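Local coordinates for protein beta-glucosidase (PDB 5M6G) that probably hydrolyses terminal, non-reducing beta-D-glucosyl residues and releases beta-D-glucose, as a metal-binding member of glycosyl hydrolase family 3, at residues R44-V47 with P48-V51; S110-R113 with A114-S117. One frame throughout, in Å; residues are numbered along the deposited sequence.

Contact 1 (R44-V47 with P48-V51)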
loop_
_atom_site.group_PDB
_atom_site.type_symbol
_atom_site.label_atom_id
_atom_site.label_comp_id
_atom_site.label_asym_id
_atom_site.label_seq_id
_atom_site.Cartn_x
_atom_site.Cartn_y
_atom_site.Cartn_z
ATOM N N ARG A 44 29.217 7.719 17.900
ATOM C CA ARG A 44 28.762 8.773 18.801
ATOM C C ARG A 44 28.720 10.142 18.137
ATOM O O ARG A 44 28.271 11.106 18.764
ATOM C CB ARG A 44 29.666 8.848 20.032
ATOM C CG ARG A 44 29.777 7.531 20.788
ATOM C CD ARG A 44 30.830 7.587 21.887
ATOM N NE ARG A 44 32.061 8.283 21.496
ATOM C CZ ARG A 44 32.893 7.899 20.527
ATOM N NH1 ARG A 44 32.638 6.815 19.805
ATOM N NH2 ARG A 44 33.990 8.605 20.274
ATOM N N LEU A 45 29.180 10.252 16.908
ATOM C CA LEU A 45 29.204 11.540 16.232
ATOM C C LEU A 45 27.807 11.894 15.724
ATOM O O LEU A 45 27.065 11.009 15.280
ATOM C CB LEU A 45 30.190 11.501 15.075
ATOM C CG LEU A 45 30.864 12.805 14.657
ATOM C CD1 LEU A 45 31.672 13.383 15.813
ATOM C CD2 LEU A 45 31.740 12.562 13.440
ATOM N N PRO A 46 27.412 13.166 15.801
ATOM C CA PRO A 46 26.132 13.572 15.211
ATOM C C PRO A 46 26.063 13.165 13.747
ATOM O O PRO A 46 27.063 13.207 13.027
ATOM C CB PRO A 46 26.131 15.098 15.377
ATOM C CG PRO A 46 27.042 15.346 16.536
ATOM C CD PRO A 46 28.105 14.291 16.455
ATOM N N VAL A 47 24.856 12.779 13.312
ATOM C CA VAL A 47 24.669 12.287 11.946
ATOM C C VAL A 47 25.202 13.259 10.893
ATOM O O VAL A 47 25.952 12.818 10.009
ATOM C CB VAL A 47 23.197 11.911 11.715
ATOM C CG1 VAL A 47 22.926 11.708 10.222
ATOM C CG2 VAL A 47 22.849 10.646 12.515
ATOM N N PRO A 48 24.867 14.557 10.918
ATOM C CA PRO A 48 25.384 15.444 9.859
ATOM C C PRO A 48 26.907 15.478 9.779
ATOM O O PRO A 48 27.447 15.622 8.673
ATOM C CB PRO A 48 24.807 16.818 10.235
ATOM C CG PRO A 48 23.645 16.543 11.075
ATOM C CD PRO A 48 23.994 15.294 11.852
ATOM N N ASP A 49 27.612 15.340 10.908
ATOM C CA ASP A 49 29.078 15.285 10.869
ATOM C C ASP A 49 29.572 13.983 10.249
ATOM O O ASP A 49 30.601 13.967 9.556
ATOM C CB ASP A 49 29.657 15.446 12.274
ATOM C CG ASP A 49 29.281 16.769 12.915
ATOM O OD1 ASP A 49 28.962 17.727 12.177
ATOM O OD2 ASP A 49 29.301 16.849 14.160
ATOM N N ARG A 50 28.869 12.875 10.511
ATOM C CA ARG A 50 29.208 11.607 9.874
ATOM C C ARG A 50 28.966 11.670 8.371
ATOM O O ARG A 50 29.788 11.186 7.583
ATOM C CB ARG A 50 28.390 10.469 10.501
ATOM C CG ARG A 50 28.632 10.293 12.005
ATOM C CD ARG A 50 27.876 9.077 12.570
ATOM N NE ARG A 50 28.459 7.806 12.142
ATOM C CZ ARG A 50 27.953 6.616 12.466
ATOM N NH1 ARG A 50 26.852 6.543 13.210
ATOM N NH2 ARG A 50 28.538 5.502 12.044
ATOM N N VAL A 51 27.836 12.251 7.964
ATOM C CA VAL A 51 27.548 12.452 6.548
ATOM C C VAL A 51 28.629 13.307 5.890
ATOM O O VAL A 51 29.135 12.979 4.813
ATOM C CB VAL A 51 26.156 13.081 6.380
ATOM C CG1 VAL A 51 25.962 13.525 4.947
ATOM C CG2 VAL A 51 25.069 12.070 6.800
HETATM O O HOH W 1 25.517 8.647 14.906
#
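Leu45 and Arg50 meet because their first torsions send the two side chains to the same side of a helix start: CG of Leu45 lies anti to its backbone N (chi1 -152°), while CG of Arg50 turns beside its own N, anti to the carbonyl carbon. CB of Leu45 then rests 3.6 Å from CG of Arg50, and the leucine runs on at about a right angle to Asp49, its CD2 3.7 Å from the aspartate CB. The example is the N-terminus of helix 47-57, with Pro46 as N-cap residue and Pro48 in the first turn. The carbonyl of Pro46 accepts the first i to i+4 bond, from Arg50 N to Pro46 O at 3.1 Å, and Asp49 N adds a weak, bent bond to the same oxygen. One step on, Val51 N reaches Val47 O at 2.8 Å. Pro48 has no N-H to give, which costs little in a first turn; its ring CD lies 3.5 Å from Val47 CB, a closeness set largely by the peptide link between them. Beyond Asp49 CB, OD2 lies 3.6 Å from CG of the Pro46 ring. Arg50 bends at chi3 (72°), and its NH1 donates to a water at the guanidinium edge, in plane, while that water donates to Leu45 O. NH2 of Arg50 forms a salt bridge with Glu384 and a hydrogen bond with Tyr40 O, and Phe378 of helix 363-379 packs against Val47, Arg50 and Val51. The carbon chain of Arg50 therefore serves as an apolar surface for Leu45, whereas its buried guanidinium is held by the carboxylate, a backbone carbonyl and the water, which would probably keep it charged and limit its rotation.

Contact 2 (S110-R113 with A114-S117)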
loop_
_atom_site.group_PDB
_atom_site.type_symbol
_atom_site.label_atom_id
_atom_site.label_comp_id
_atom_site.label_asym_id
_atom_site.label_seq_id
_atom_site.Cartn_x
_atom_site.Cartn_y
_atom_site.Cartn_z
ATOM N N SER A 110 22.725 -11.341 2.559
ATOM C CA SER A 110 23.650 -11.616 1.466
ATOM C C SER A 110 23.987 -10.334 0.707
ATOM O O SER A 110 25.159 -10.053 0.419
ATOM C CB SER A 110 23.042 -12.664 0.538
ATOM O OG SER A 110 23.862 -12.893 -0.585
ATOM N N TYR A 111 22.970 -9.533 0.382
ATOM C CA TYR A 111 23.240 -8.248 -0.263
ATOM C C TYR A 111 24.079 -7.353 0.638
ATOM O O TYR A 111 25.037 -6.712 0.182
ATOM C CB TYR A 111 21.927 -7.562 -0.629
ATOM C CG TYR A 111 21.350 -8.009 -1.951
ATOM C CD1 TYR A 111 21.841 -7.497 -3.141
ATOM C CD2 TYR A 111 20.302 -8.941 -2.009
ATOM C CE1 TYR A 111 21.326 -7.883 -4.359
ATOM C CE2 TYR A 111 19.777 -9.336 -3.235
ATOM C CZ TYR A 111 20.298 -8.804 -4.405
ATOM O OH TYR A 111 19.800 -9.161 -5.639
ATOM N N GLN A 112 23.760 -7.329 1.929
ATOM C CA GLN A 112 24.455 -6.437 2.845
ATOM C C GLN A 112 25.923 -6.822 2.997
ATOM O O GLN A 112 26.797 -5.945 3.003
ATOM C CB GLN A 112 23.745 -6.441 4.195
ATOM C CG GLN A 112 24.114 -5.296 5.094
ATOM C CD GLN A 112 23.759 -3.955 4.481
ATOM O OE1 GLN A 112 24.531 -3.411 3.702
ATOM N NE2 GLN A 112 22.587 -3.423 4.822
ATOM N N ARG A 113 26.223 -8.125 3.094
ATOM C CA ARG A 113 27.623 -8.542 3.201
ATOM C C ARG A 113 28.458 -8.003 2.044
ATOM O O ARG A 113 29.593 -7.539 2.242
ATOM C CB ARG A 113 27.726 -10.073 3.250
ATOM C CG ARG A 113 27.326 -10.704 4.574
ATOM C CD ARG A 113 27.827 -12.147 4.651
ATOM N NE ARG A 113 27.107 -12.988 3.710
ATOM C CZ ARG A 113 25.945 -13.575 3.982
ATOM N NH1 ARG A 113 25.383 -13.432 5.177
ATOM N NH2 ARG A 113 25.345 -14.314 3.057
ATOM N N ALA A 114 27.916 -8.058 0.824
ATOM C CA ALA A 114 28.648 -7.562 -0.335
ATOM C C ALA A 114 28.816 -6.050 -0.281
ATOM O O ALA A 114 29.916 -5.533 -0.531
ATOM C CB ALA A 114 27.944 -7.986 -1.620
ATOM N N ALA A 115 27.748 -5.323 0.065
ATOM C CA ALA A 115 27.851 -3.868 0.184
ATOM C C ALA A 115 28.884 -3.464 1.232
ATOM O O ALA A 115 29.650 -2.515 1.030
ATOM C CB ALA A 115 26.483 -3.274 0.528
ATOM N N LEU A 116 28.924 -4.177 2.357
ATOM C CA LEU A 116 29.866 -3.847 3.420
ATOM C C LEU A 116 31.319 -4.115 3.044
ATOM O O LEU A 116 32.212 -3.659 3.763
ATOM C CB LEU A 116 29.520 -4.631 4.690
ATOM C CG LEU A 116 28.186 -4.351 5.391
ATOM C CD1 LEU A 116 27.982 -5.318 6.545
ATOM C CD2 LEU A 116 28.070 -2.933 5.883
ATOM N N SER A 117 31.586 -4.823 1.945
ATOM C CA SER A 117 32.947 -5.186 1.559
ATOM C C SER A 117 33.592 -4.177 0.617
ATOM O O SER A 117 34.745 -4.377 0.212
ATOM C CB SER A 117 32.963 -6.567 0.896
ATOM O OG SER A 117 32.368 -6.509 -0.389
#
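Three successive i to i+4 bonds carry the backbone from Ser110 to Leu116, two of them firm, Ala115 N to Tyr111 O at 3.0 Å and Leu116 N to Gln112 O at 2.8 Å, whereas Ala114 N to Ser110 O is weak. They form the last turns of helix 101-116, the helix of a beta-alpha-beta unit that joins parallel strands 87-90 and 125-128 in the N-terminal, TIM-barrel-like domain. Gln112 and Leu116, one turn apart, pass each other at a slant: the leucine CG sits 3.2 Å from Gln112 O, and its CD1 comes to 4.1 Å from the glutamine CG. The glutamine bends at chi2 (61°), which turns its amide oxygen forward, toward the C-terminal end of the helix, so that OE1 lies 3.7 Å from CB of Ala115. That oxygen accepts from Leu124 N and NE2 donates to Pro386 O, so the buried amide is held at both ends, tying the helix to the approach to strand 125-128. Tyr111 leads elsewhere, packing on Pro77 and Val80 of helix 77-82 with its hydroxyl bonded to Ala75 O. Leu116 also touches Phe387, and an alanine here would probably leave both the aliphatic part of Gln112 and that ring without their apolar neighbour. On the outer side, Arg113 folds back, and one face of its guanidinium meets Ser110 CA, which sits near the edge of the group, 3.5 Å from its plane. Where the helix gives out, Ala114 O accepts from Ser117 N at 3.1 Å.

The two contacts illustrate opposite ends of local helix structure: contact 1 begins helix 47-57 and contact 2 finishes helix 101-116. They do not touch; their centres are about 22 Å apart and their nearest atoms about 10 Å, although both lie on the same side of the chain's centre. The centre of contact 1 is about 33 Å, and that of contact 2 about 28 Å, from the centre of the chain. Contact 1 is away from the annotated sites. Contact 2 lies nearer a bound metal: the side chain of Gln112 is about 7 Å from a magnesium ion and about 5 Å from that of Asp175, one of its ligands. Neither contact supplies a residue to the sorbitol pocket.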